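Side-chain contacts in glucose-6-phosphate isomerase like protein (Thermus thermophilus, PDB 1WIW), which probably interconverts glucose 6-phosphate or mannose 6-phosphate with fructose 6-phosphate: residues 22-27 against 258-263; 51-56 against 254-259; 142-147 against 262-267; 197-202 against 227-232; 268-271 against 276-279. All blocks are in the same frame, centred on the assembly; numbering follows the deposited sequence.

Contact 1: residues 22-27 against 258-263; sequences RDLVGT and LWYRMA
Leu24 meets Trp259 and Tyr260, neighbours on helix 251-272, with a single methyl group. Its CD2 lies at the edge of the Trp259 indole, near the ring plane and 3.8 Å from CZ3, and the two side chains cross at about a right angle. Against Tyr260 the same CD2 approaches obliquely, 3.9 Å from CD1, as the leucine and the tyrosine slide past each other in opposite directions. Both aromatic residues have CG anti to the backbone N (chi1 176° in Trp259, -175° in Tyr260), which carries their rings out to the segment 22-27. Leucine suits the place because its branch carries a methyl far enough to reach atoms of both rings. The tyrosine adds polarity at its tip: its OH passes 4.1 Å from Arg22 CA and is hydrogen-bonded to the carbonyl O of Leu21. Leu24 also opens a type II beta turn, in which its O accepts from both Thr27 N and Thr27 OG1, the latter at 2.7 Å; Gly26 supplies the positive phi. Around this junction, Leu24 rests on Tyr112 and Arg113 of helix 110-121, Tyr260 on Leu135 and Arg139 of helix 125-139, and Trp259 on Leu175 and Leu182 of helix 174-185.

Contact 2: residues 51-56 against 254-259; sequences ALLSGL and QVMALW
Leu53 reaches across to Val255 and Met256, packing helix 48-54 of the alpha/beta, SIS-type N-terminal region against the long helix 251-272. The leucine and Met256, a selenomethionine, point toward each other tip to tip. Their closest atoms, Leu53 CG and Met256 CE, are 3.4 Å apart, tighter than a usual van der Waals contact, and Leu53 chi1 (-95°) is displaced from a staggered value, consistent with slight strain. Met256 gets its methyl there by bending at chi2 and chi3, as its unbranched, flexible chain allows. Val255 offers a stiffer surface: CG1 lies 3.7 Å from Leu53 CD1. No hydrogen bond links the two segments, so the fit is apolar. Farther out, Phe172 touches both Leu53 and Val255, Leu171 backs Val255, and Met256 rests on Leu115 of helix 110-121 and on Val131 and Leu135 of helix 125-139. Beyond Leu53 its own helix ends, with Gly55 taking positive phi, which favours glycine. Ser54 secures this end: OG donates to Ala51 O at 2.6 Å, tilted 29° from the carbonyl plane, and closes an ST turn by accepting from Leu56 N at 3.1 Å with an N-H...O angle of 162°.

Contact 3: residues 142-147 against 262-267; sequences LGPEVP and MAWTAY
Trp264 of helix 251-272 lays one indole face against Leu142 and the CA of Gly143, with Pro144 touching the six-membered ring obliquely, where a type I beta turn from Gly143 to Val146 begins in the loop between helices 125-139 and 152-160. Followed outward, the tryptophan starts with CB, 4.2 Å from Leu142 CD1. At the five-membered ring the contact becomes a CH-pi interaction: Leu142 CB stands 3.8 Å from the centroid and 12° off the normal, directly over the face. The leucine's CG is anti to its carbonyl carbon (chi1 -55°), and CD1, extended from there, comes within 3.4 Å of Trp264 CD1. Farther along, the six-membered ring meets the turn itself. Trp264 CZ3 is 3.9 Å from Pro144 CD, and CH2 is 4.1 Å from Gly143 CA. Glycine suits position 143 because a CB there would run into Glu145 OE2, while proline has the fixed phi that suits the second position of this turn. Tyr260 packs edge-to-face with the indole, and Leu21 and Ala153 also touch it. A serine in place of Trp264 would probably open a gap beneath the loop, leaving Leu142 CB and the Pro144 ring without their aromatic partner. Leu142 O, hydrogen-bonded to Tyr268 OH and Asn151 ND2, lies 3.5 Å above the indole plane, offset toward the rim near CE3.

Contact 4: residues 197-202 against 227-232; sequences SALEFF and AALAKE
Phe202 and Ala230 meet where the phenyl ring of one approaches the methyl of the other obliquely, with Phe202 CE1 4.0 Å from Ala230 CB. One face of the ring carries the carbonyl O of Ala198, one helical turn back, 3.3 Å above the plane and offset toward the rim. This oxygen also accepts the backbone N-H of Phe202. At another part of the rim CE2 lies in the plane of the Phe201 ring, at its edge, and Tyr168 of strand 164-168 packs edge-to-face with Phe202. The phenyl group is thus steadied from several directions. Phe202 CG is anti to the carbonyl carbon (chi1 -61°), a setting that turns the ring toward helix 225-234, where it also touches Ile233 and Leu234.

Beside it, Leu199 divides its two methyls between neighbours. CD2 lies 3.9 Å from Ala230 CB, whereas CD1 makes the looser contact with Leu229 CD1 at 4.2 Å, the two leucines crossing at about a right angle. The short segments 198-202 and 227-232 run almost parallel, 8° apart, with axes 10.1 Å from each other at closest approach. Alanine suits position 230 because its small methyl can be shared by a leucine and a phenylalanine. Tyr168 also touches Leu199 and Ala230, tying both helices to the C-terminal parallel sheet of this SIS-type fold, and Leu199 packs on Leu74 of the second subunit. With no hydrogen bond or salt bridge between the two segments, their association rests mainly on dispersion and the burial of Leu199, Phe202 and Ala230, with Leu229 at the exposed margin.

Contact 5: residues 268-271 against 276-279; sequences YLAL and DPGD
Ala270 and Pro277 form the tight part of this contact: their CB atoms are 3.8 Å apart, and Ala270 CB lies 3.9 Å from Pro277 CA. Alanine suits the helix surface here because a single methyl lets the pyrrolidine ring settle close to the backbone; the CA atoms of the pair are only 5.4 Å apart. Leu271 makes a slacker second touch. Its CG is anti to the carbonyl carbon (chi1 -62°), and this brings CD2 round to the proline, although it stays 4.1 Å from Pro277 CD. The leucine also packs on Tyr10 and Val12. Ala270, Leu271 and Tyr267 thus all touch the buried proline, a residue with no backbone N-H in need of a partner.

The two aspartates of the segment 276-279 make its more open, polar part. Asp276 points away from the helix and is partly exposed, as is Asp279, whose OD2 forms a salt bridge with Arg185 NH2. Lys188 NZ is hydrogen-bonded to the carbonyl O of both Asp276 and Gly278, bridging the two carbonyls. Within the loop, Gly278 N donates to Asp276 OD1 at 2.8 Å with an N-H...O angle of 158°, meeting the oxygen from above the carboxylate plane. Glycine fits position 278, since a CB there would be crowded by that same OD1. A carboxylate accepting from the backbone N two residues on defines an Asx turn, here in the loop that follows helix 251-272 and lies back along its last turns.

How the contacts relate
Contacts 1, 2, 3 and 5 all use helix 251-272, meeting it in the order 2, 1, 3, 5. Contacts 1 and 2 bring segments from the N-terminal sequence family region to a helix of the C-terminal one, their centres 12 Å apart. Contacts 1 and 3, with centres 10 Å apart, touch through Arg22 and Trp264, while Tyr268 and Tyr267 link contact 3 to contact 5, 11 Å away. Contact 4 stands apart, 22 to 30 Å from the others between centres, nested along the chain inside the loops closed by contacts 1, 2 and 3. The long helix is thus a common spine, whereas contact 4 lies near the second subunit.

Contact 1: residues 22-27 against 258-263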
# COMPACT_ATOMS: atom_id res chain seq x y z
N ARG B 22 -21.56 14.82 8.72
CA ARG B 22 -21.72 16.01 9.54
C ARG B 22 -21.63 15.76 11.04
O ARG B 22 -21.01 16.54 11.76
CB ARG B 22 -23.06 16.70 9.24
CG ARG B 22 -23.23 18.00 10.01
CD ARG B 22 -24.57 18.66 9.76
NE ARG B 22 -24.59 20.04 10.24
CZ ARG B 22 -24.44 20.39 11.52
NH1 ARG B 22 -24.47 21.67 11.86
NH2 ARG B 22 -24.28 19.46 12.45
N ASP B 23 -22.25 14.68 11.50
CA ASP B 23 -22.27 14.37 12.93
C ASP B 23 -21.19 13.42 13.43
O ASP B 23 -21.23 12.98 14.58
CB ASP B 23 -23.64 13.79 13.32
CG ASP B 23 -24.78 14.79 13.16
OD1 ASP B 23 -24.50 15.99 12.90
OD2 ASP B 23 -25.95 14.38 13.30
N LEU B 24 -20.21 13.10 12.59
CA LEU B 24 -19.16 12.16 12.97
C LEU B 24 -18.48 12.36 14.32
O LEU B 24 -18.35 11.42 15.10
CB LEU B 24 -18.08 12.11 11.88
CG LEU B 24 -17.00 11.06 12.13
CD1 LEU B 24 -17.63 9.67 12.16
CD2 LEU B 24 -15.94 11.14 11.02
N VAL B 25 -18.04 13.57 14.59
CA VAL B 25 -17.35 13.86 15.84
C VAL B 25 -18.22 13.57 17.05
O VAL B 25 -19.32 14.10 17.18
CB VAL B 25 -16.89 15.34 15.87
CG1 VAL B 25 -16.38 15.71 17.27
CG2 VAL B 25 -15.80 15.56 14.83
N GLY B 26 -17.72 12.73 17.95
CA GLY B 26 -18.49 12.40 19.14
C GLY B 26 -19.30 11.12 19.02
O GLY B 26 -20.01 10.76 19.95
N THR B 27 -19.22 10.44 17.88
CA THR B 27 -19.94 9.18 17.71
C THR B 27 -18.98 8.01 17.93
O THR B 27 -17.77 8.16 17.77
CB THR B 27 -20.57 9.05 16.29
OG1 THR B 27 -19.53 9.04 15.30
CG2 THR B 27 -21.52 10.20 16.02
N LEU B 258 -7.18 15.43 7.23
CA LEU B 258 -7.02 15.14 5.81
C LEU B 258 -7.99 14.02 5.44
O LEU B 258 -8.71 14.11 4.45
CB LEU B 258 -5.58 14.70 5.50
CG LEU B 258 -4.51 15.79 5.47
CD1 LEU B 258 -3.13 15.15 5.46
CD2 LEU B 258 -4.69 16.68 4.24
N TRP B 259 -8.00 12.97 6.24
CA TRP B 259 -8.89 11.83 6.03
C TRP B 259 -10.35 12.29 5.96
O TRP B 259 -11.10 11.87 5.07
CB TRP B 259 -8.71 10.82 7.17
CG TRP B 259 -9.64 9.64 7.11
CD1 TRP B 259 -9.47 8.49 6.40
CD2 TRP B 259 -10.90 9.52 7.78
NE1 TRP B 259 -10.55 7.65 6.59
CE2 TRP B 259 -11.44 8.26 7.43
CE3 TRP B 259 -11.63 10.35 8.64
CZ2 TRP B 259 -12.68 7.82 7.91
CZ3 TRP B 259 -12.86 9.91 9.13
CH2 TRP B 259 -13.37 8.65 8.76
N TYR B 260 -10.75 13.15 6.89
CA TYR B 260 -12.13 13.65 6.94
C TYR B 260 -12.49 14.48 5.70
O TYR B 260 -13.56 14.31 5.12
CB TYR B 260 -12.33 14.51 8.20
CG TYR B 260 -13.76 14.99 8.43
CD1 TYR B 260 -14.79 14.09 8.66
CD2 TYR B 260 -14.05 16.35 8.47
CE1 TYR B 260 -16.09 14.52 8.94
CE2 TYR B 260 -15.36 16.81 8.73
CZ TYR B 260 -16.37 15.88 8.97
OH TYR B 260 -17.64 16.32 9.26
N ARG B 261 -11.60 15.37 5.28
CA ARG B 261 -11.87 16.18 4.09
C ARG B 261 -11.98 15.28 2.85
O ARG B 261 -12.73 15.58 1.92
CB ARG B 261 -10.78 17.23 3.87
CG ARG B 261 -11.02 18.07 2.62
CD ARG B 261 -9.92 19.08 2.37
NE ARG B 261 -9.84 20.10 3.41
CZ ARG B 261 -9.26 21.29 3.24
NH1 ARG B 261 -9.22 22.16 4.24
NH2 ARG B 261 -8.74 21.61 2.06
N MSE B 262 -11.22 14.19 2.83
CA MSE B 262 -11.28 13.28 1.70
C MSE B 262 -12.57 12.46 1.72
O MSE B 262 -13.08 12.07 0.68
CB MSE B 262 -10.06 12.35 1.68
CG MSE B 262 -8.76 13.07 1.37
SE MSE B 262 -8.76 13.96 -0.38
CE MSE B 262 -7.11 13.25 -1.04
N ALA B 263 -13.10 12.18 2.91
CA ALA B 263 -14.35 11.43 3.00
C ALA B 263 -15.43 12.30 2.36
O ALA B 263 -16.24 11.82 1.57
CB ALA B 263 -14.70 11.14 4.46

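Contact 2: residues 51-56 against 254-259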
# COMPACT_ATOMS: atom_id res chain seq x y z
N ALA B 51 -5.67 1.39 14.23
CA ALA B 51 -4.67 0.67 15.01
C ALA B 51 -3.29 1.25 14.72
O ALA B 51 -2.50 1.49 15.63
CB ALA B 51 -4.70 -0.81 14.65
N LEU B 52 -3.00 1.49 13.44
CA LEU B 52 -1.71 2.05 13.05
C LEU B 52 -1.53 3.48 13.54
O LEU B 52 -0.46 3.85 14.02
CB LEU B 52 -1.54 1.98 11.53
CG LEU B 52 -1.11 0.61 10.96
CD1 LEU B 52 0.30 0.29 11.43
CD2 LEU B 52 -2.08 -0.48 11.39
N LEU B 53 -2.58 4.29 13.42
CA LEU B 53 -2.54 5.69 13.85
C LEU B 53 -2.23 5.83 15.33
O LEU B 53 -1.55 6.77 15.73
CB LEU B 53 -3.88 6.38 13.58
CG LEU B 53 -4.02 7.17 12.28
CD1 LEU B 53 -2.95 8.26 12.21
CD2 LEU B 53 -3.88 6.21 11.13
N SER B 54 -2.76 4.92 16.13
CA SER B 54 -2.55 4.95 17.57
C SER B 54 -1.07 4.81 17.92
O SER B 54 -0.62 5.30 18.95
CB SER B 54 -3.33 3.82 18.24
OG SER B 54 -2.70 2.57 17.99
N GLY B 55 -0.32 4.14 17.06
CA GLY B 55 1.10 3.95 17.32
C GLY B 55 1.36 2.85 18.34
O GLY B 55 2.51 2.55 18.65
N LEU B 56 0.29 2.27 18.87
CA LEU B 56 0.41 1.18 19.85
C LEU B 56 1.10 -0.03 19.23
O LEU B 56 1.03 -0.25 18.02
CB LEU B 56 -0.97 0.76 20.34
CG LEU B 56 -1.80 1.70 21.20
CD1 LEU B 56 -3.19 1.12 21.40
CD2 LEU B 56 -1.12 1.91 22.55
N GLN B 254 -3.76 16.32 12.08
CA GLN B 254 -3.63 16.65 10.67
C GLN B 254 -4.01 15.47 9.78
O GLN B 254 -4.71 15.62 8.77
CB GLN B 254 -2.19 17.10 10.37
CG GLN B 254 -1.83 18.46 10.97
CD GLN B 254 -0.44 18.93 10.57
OE1 GLN B 254 0.56 18.30 10.90
NE2 GLN B 254 -0.38 20.03 9.84
N VAL B 255 -3.56 14.27 10.16
CA VAL B 255 -3.88 13.08 9.38
C VAL B 255 -5.39 12.87 9.33
O VAL B 255 -5.96 12.68 8.26
CB VAL B 255 -3.20 11.82 9.97
CG1 VAL B 255 -3.82 10.55 9.38
CG2 VAL B 255 -1.70 11.85 9.67
N MSE B 256 -6.03 12.91 10.49
CA MSE B 256 -7.47 12.70 10.57
C MSE B 256 -8.25 13.80 9.84
O MSE B 256 -9.29 13.54 9.23
CB MSE B 256 -7.88 12.61 12.04
CG MSE B 256 -8.72 11.38 12.38
SE MSE B 256 -8.09 9.69 11.64
CE MSE B 256 -6.38 9.60 12.53
N ALA B 257 -7.75 15.04 9.89
CA ALA B 257 -8.40 16.15 9.20
C ALA B 257 -8.33 15.92 7.70
O ALA B 257 -9.29 16.18 6.98
CB ALA B 257 -7.72 17.48 9.56
N LEU B 258 -7.18 15.43 7.23
CA LEU B 258 -7.02 15.14 5.81
C LEU B 258 -7.99 14.02 5.44
O LEU B 258 -8.71 14.11 4.45
CB LEU B 258 -5.58 14.70 5.50
CG LEU B 258 -4.51 15.79 5.47
CD1 LEU B 258 -3.13 15.15 5.46
CD2 LEU B 258 -4.69 16.68 4.24
N TRP B 259 -8.00 12.97 6.24
CA TRP B 259 -8.89 11.83 6.03
C TRP B 259 -10.35 12.29 5.96
O TRP B 259 -11.10 11.87 5.07
CB TRP B 259 -8.71 10.82 7.17
CG TRP B 259 -9.64 9.64 7.11
CD1 TRP B 259 -9.47 8.49 6.40
CD2 TRP B 259 -10.90 9.52 7.78
NE1 TRP B 259 -10.55 7.65 6.59
CE2 TRP B 259 -11.44 8.26 7.43
CE3 TRP B 259 -11.63 10.35 8.64
CZ2 TRP B 259 -12.68 7.82 7.91
CZ3 TRP B 259 -12.86 9.91 9.13
CH2 TRP B 259 -13.37 8.65 8.76

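Contact 3: residues 142-147 against 262-267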
# COMPACT_ATOMS: atom_id res chain seq x y z
N LEU B 142 -17.22 22.24 4.58
CA LEU B 142 -17.44 21.04 3.76
C LEU B 142 -18.88 20.60 3.54
O LEU B 142 -19.15 19.75 2.69
CB LEU B 142 -16.66 19.87 4.37
CG LEU B 142 -15.15 20.08 4.57
CD1 LEU B 142 -14.55 18.84 5.19
CD2 LEU B 142 -14.47 20.40 3.23
N GLY B 143 -19.81 21.17 4.30
CA GLY B 143 -21.20 20.78 4.16
C GLY B 143 -21.85 21.16 2.84
O GLY B 143 -21.40 22.08 2.16
N PRO B 144 -22.93 20.46 2.46
CA PRO B 144 -23.68 20.68 1.22
C PRO B 144 -24.18 22.12 1.06
O PRO B 144 -24.32 22.60 -0.06
CB PRO B 144 -24.84 19.69 1.34
CG PRO B 144 -24.27 18.60 2.17
CD PRO B 144 -23.53 19.36 3.24
N GLU B 145 -24.44 22.79 2.18
CA GLU B 145 -24.93 24.16 2.14
C GLU B 145 -23.82 25.15 1.79
O GLU B 145 -24.09 26.30 1.46
CB GLU B 145 -25.57 24.53 3.49
CG GLU B 145 -24.59 24.79 4.63
CD GLU B 145 -23.98 23.54 5.24
OE1 GLU B 145 -23.14 23.68 6.15
OE2 GLU B 145 -24.35 22.41 4.82
N VAL B 146 -22.57 24.69 1.85
CA VAL B 146 -21.43 25.54 1.51
C VAL B 146 -21.19 25.43 0.01
O VAL B 146 -20.85 24.36 -0.49
CB VAL B 146 -20.16 25.10 2.27
CG1 VAL B 146 -19.00 26.03 1.94
CG2 VAL B 146 -20.44 25.09 3.78
N PRO B 147 -21.36 26.53 -0.74
CA PRO B 147 -21.15 26.52 -2.20
C PRO B 147 -19.76 26.08 -2.66
O PRO B 147 -18.79 26.18 -1.91
CB PRO B 147 -21.48 27.96 -2.61
CG PRO B 147 -21.16 28.76 -1.37
CD PRO B 147 -21.72 27.88 -0.27
N MSE B 262 -11.22 14.19 2.83
CA MSE B 262 -11.28 13.28 1.70
C MSE B 262 -12.57 12.46 1.72
O MSE B 262 -13.08 12.07 0.68
CB MSE B 262 -10.06 12.35 1.68
CG MSE B 262 -8.76 13.07 1.37
SE MSE B 262 -8.76 13.96 -0.38
CE MSE B 262 -7.11 13.25 -1.04
N ALA B 263 -13.10 12.18 2.91
CA ALA B 263 -14.35 11.43 3.00
C ALA B 263 -15.43 12.30 2.36
O ALA B 263 -16.24 11.82 1.57
CB ALA B 263 -14.70 11.14 4.46
N TRP B 264 -15.43 13.58 2.70
CA TRP B 264 -16.38 14.53 2.13
C TRP B 264 -16.17 14.65 0.62
O TRP B 264 -17.13 14.73 -0.14
CB TRP B 264 -16.22 15.91 2.77
CG TRP B 264 -17.11 16.14 3.96
CD1 TRP B 264 -16.73 16.27 5.26
CD2 TRP B 264 -18.54 16.29 3.95
NE1 TRP B 264 -17.83 16.50 6.07
CE2 TRP B 264 -18.95 16.52 5.28
CE3 TRP B 264 -19.51 16.27 2.93
CZ2 TRP B 264 -20.29 16.71 5.63
CZ3 TRP B 264 -20.85 16.46 3.28
CH2 TRP B 264 -21.23 16.68 4.62
N THR B 265 -14.91 14.67 0.20
CA THR B 265 -14.59 14.79 -1.22
C THR B 265 -15.14 13.58 -1.97
O THR B 265 -15.78 13.71 -3.01
CB THR B 265 -13.07 14.91 -1.43
OG1 THR B 265 -12.59 16.08 -0.76
CG2 THR B 265 -12.73 15.00 -2.91
N ALA B 266 -14.89 12.39 -1.42
CA ALA B 266 -15.37 11.15 -2.01
C ALA B 266 -16.90 11.17 -2.09
O ALA B 266 -17.48 10.67 -3.05
CB ALA B 266 -14.90 9.96 -1.18
N TYR B 267 -17.53 11.75 -1.07
CA TYR B 267 -18.99 11.86 -1.01
C TYR B 267 -19.50 12.65 -2.21
O TYR B 267 -20.41 12.20 -2.93
CB TYR B 267 -19.42 12.57 0.28
CG TYR B 267 -20.90 12.90 0.36
CD1 TYR B 267 -21.84 11.92 0.72
CD2 TYR B 267 -21.37 14.17 0.04
CE1 TYR B 267 -23.21 12.21 0.75
CE2 TYR B 267 -22.74 14.47 0.06
CZ TYR B 267 -23.65 13.49 0.41
OH TYR B 267 -25.00 13.79 0.40

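Contact 4: residues 197-202 against 227-232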
# COMPACT_ATOMS: atom_id res chain seq x y z
N SER B 197 8.90 3.64 -2.15
CA SER B 197 9.83 4.62 -2.72
C SER B 197 8.98 5.47 -3.66
O SER B 197 9.05 5.32 -4.88
CB SER B 197 10.94 3.93 -3.52
OG SER B 197 11.75 3.11 -2.69
N ALA B 198 8.18 6.36 -3.08
CA ALA B 198 7.28 7.20 -3.85
C ALA B 198 7.89 8.16 -4.85
O ALA B 198 7.47 8.20 -6.01
CB ALA B 198 6.37 7.96 -2.89
N LEU B 199 8.88 8.95 -4.43
CA LEU B 199 9.48 9.92 -5.34
C LEU B 199 10.15 9.28 -6.56
O LEU B 199 10.06 9.81 -7.66
CB LEU B 199 10.47 10.81 -4.57
CG LEU B 199 9.86 11.55 -3.36
CD1 LEU B 199 10.90 12.47 -2.74
CD2 LEU B 199 8.64 12.35 -3.80
N GLU B 200 10.83 8.16 -6.36
CA GLU B 200 11.48 7.47 -7.47
C GLU B 200 10.40 7.06 -8.47
O GLU B 200 10.57 7.16 -9.68
CB GLU B 200 12.23 6.23 -6.97
CG GLU B 200 13.35 6.54 -5.98
CD GLU B 200 14.58 7.13 -6.65
OE1 GLU B 200 14.48 7.59 -7.81
OE2 GLU B 200 15.66 7.16 -6.01
N PHE B 201 9.27 6.60 -7.93
CA PHE B 201 8.13 6.16 -8.71
C PHE B 201 7.62 7.31 -9.59
O PHE B 201 7.36 7.13 -10.79
CB PHE B 201 7.03 5.69 -7.76
CG PHE B 201 5.74 5.33 -8.43
CD1 PHE B 201 5.61 4.14 -9.13
CD2 PHE B 201 4.64 6.17 -8.33
CE1 PHE B 201 4.40 3.79 -9.73
CE2 PHE B 201 3.42 5.84 -8.92
CZ PHE B 201 3.30 4.64 -9.63
N PHE B 202 7.47 8.49 -8.99
CA PHE B 202 6.98 9.66 -9.72
C PHE B 202 7.90 10.02 -10.89
O PHE B 202 7.44 10.44 -11.94
CB PHE B 202 6.87 10.86 -8.78
CG PHE B 202 5.91 10.65 -7.63
CD1 PHE B 202 6.04 11.39 -6.46
CD2 PHE B 202 4.86 9.74 -7.73
CE1 PHE B 202 5.14 11.23 -5.40
CE2 PHE B 202 3.95 9.57 -6.68
CZ PHE B 202 4.10 10.32 -5.51
N ALA B 227 6.77 16.46 0.11
CA ALA B 227 5.58 16.91 -0.62
C ALA B 227 5.99 17.97 -1.64
O ALA B 227 5.52 17.96 -2.78
CB ALA B 227 4.55 17.47 0.35
N ALA B 228 6.87 18.88 -1.23
CA ALA B 228 7.34 19.93 -2.12
C ALA B 228 8.15 19.34 -3.28
O ALA B 228 8.03 19.79 -4.42
CB ALA B 228 8.20 20.92 -1.34
N LEU B 229 8.97 18.34 -2.97
CA LEU B 229 9.78 17.67 -3.98
C LEU B 229 8.83 16.95 -4.92
O LEU B 229 9.00 16.99 -6.15
CB LEU B 229 10.73 16.67 -3.32
CG LEU B 229 11.77 17.27 -2.37
CD1 LEU B 229 12.46 16.18 -1.56
CD2 LEU B 229 12.78 18.08 -3.18
N ALA B 230 7.83 16.30 -4.34
CA ALA B 230 6.83 15.57 -5.11
C ALA B 230 6.16 16.51 -6.11
O ALA B 230 5.94 16.15 -7.27
CB ALA B 230 5.78 14.98 -4.18
N LYS B 231 5.85 17.72 -5.66
CA LYS B 231 5.20 18.70 -6.53
C LYS B 231 6.09 19.07 -7.72
O LYS B 231 5.62 19.10 -8.86
CB LYS B 231 4.85 19.97 -5.74
CG LYS B 231 4.23 21.08 -6.58
CD LYS B 231 3.85 22.26 -5.71
CE LYS B 231 3.18 23.36 -6.52
NZ LYS B 231 2.77 24.50 -5.65
N GLU B 232 7.36 19.33 -7.46
CA GLU B 232 8.28 19.70 -8.54
C GLU B 232 8.37 18.59 -9.59
O GLU B 232 8.49 18.86 -10.78
CB GLU B 232 9.68 20.00 -7.98
CG GLU B 232 10.69 20.38 -9.06
CD GLU B 232 12.01 20.88 -8.49
OE1 GLU B 232 12.02 21.97 -7.87
OE2 GLU B 232 13.03 20.19 -8.66

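Contact 5: residues 268-271 against 276-279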
# COMPACT_ATOMS: atom_id res chain seq x y z
N TYR B 268 -18.93 13.83 -2.42
CA TYR B 268 -19.31 14.69 -3.53
C TYR B 268 -18.97 14.08 -4.89
O TYR B 268 -19.71 14.26 -5.85
CB TYR B 268 -18.64 16.07 -3.39
CG TYR B 268 -19.23 16.89 -2.26
CD1 TYR B 268 -18.42 17.37 -1.22
CD2 TYR B 268 -20.60 17.15 -2.20
CE1 TYR B 268 -18.97 18.09 -0.15
CE2 TYR B 268 -21.16 17.87 -1.14
CZ TYR B 268 -20.34 18.33 -0.11
OH TYR B 268 -20.90 19.00 0.96
N LEU B 269 -17.87 13.33 -4.98
CA LEU B 269 -17.51 12.72 -6.25
C LEU B 269 -18.58 11.70 -6.64
O LEU B 269 -18.98 11.62 -7.81
CB LEU B 269 -16.14 12.04 -6.17
CG LEU B 269 -15.64 11.34 -7.44
CD1 LEU B 269 -15.66 12.30 -8.63
CD2 LEU B 269 -14.24 10.82 -7.21
N ALA B 270 -19.06 10.92 -5.67
CA ALA B 270 -20.10 9.94 -5.95
C ALA B 270 -21.33 10.66 -6.51
O ALA B 270 -21.94 10.20 -7.48
CB ALA B 270 -20.48 9.19 -4.67
N LEU B 271 -21.68 11.80 -5.90
CA LEU B 271 -22.83 12.57 -6.37
C LEU B 271 -22.60 13.04 -7.80
O LEU B 271 -23.54 13.07 -8.61
CB LEU B 271 -23.09 13.77 -5.45
CG LEU B 271 -23.46 13.43 -3.99
CD1 LEU B 271 -23.99 14.68 -3.29
CD2 LEU B 271 -24.51 12.33 -3.97
N ASP B 276 -25.08 6.36 -5.47
CA ASP B 276 -25.30 6.45 -4.04
C ASP B 276 -23.96 6.29 -3.32
O ASP B 276 -23.28 5.28 -3.49
CB ASP B 276 -26.26 5.36 -3.59
CG ASP B 276 -26.74 5.55 -2.17
OD1 ASP B 276 -26.06 6.27 -1.40
OD2 ASP B 276 -27.79 4.98 -1.81
N PRO B 277 -23.56 7.29 -2.52
CA PRO B 277 -22.30 7.25 -1.77
C PRO B 277 -22.37 6.26 -0.60
O PRO B 277 -21.34 5.85 -0.06
CB PRO B 277 -22.14 8.69 -1.30
CG PRO B 277 -23.56 9.14 -1.11
CD PRO B 277 -24.26 8.58 -2.32
N GLY B 278 -23.59 5.88 -0.22
CA GLY B 278 -23.76 4.95 0.88
C GLY B 278 -23.43 3.52 0.48
O GLY B 278 -23.23 3.24 -0.70
N ASP B 279 -23.37 2.62 1.46
CA ASP B 279 -23.06 1.22 1.20
C ASP B 279 -24.27 0.49 0.63
O ASP B 279 -24.14 -0.36 -0.26
CB ASP B 279 -22.64 0.49 2.49
CG ASP B 279 -21.30 0.98 3.04
OD1 ASP B 279 -20.49 1.55 2.27
OD2 ASP B 279 -21.05 0.78 4.25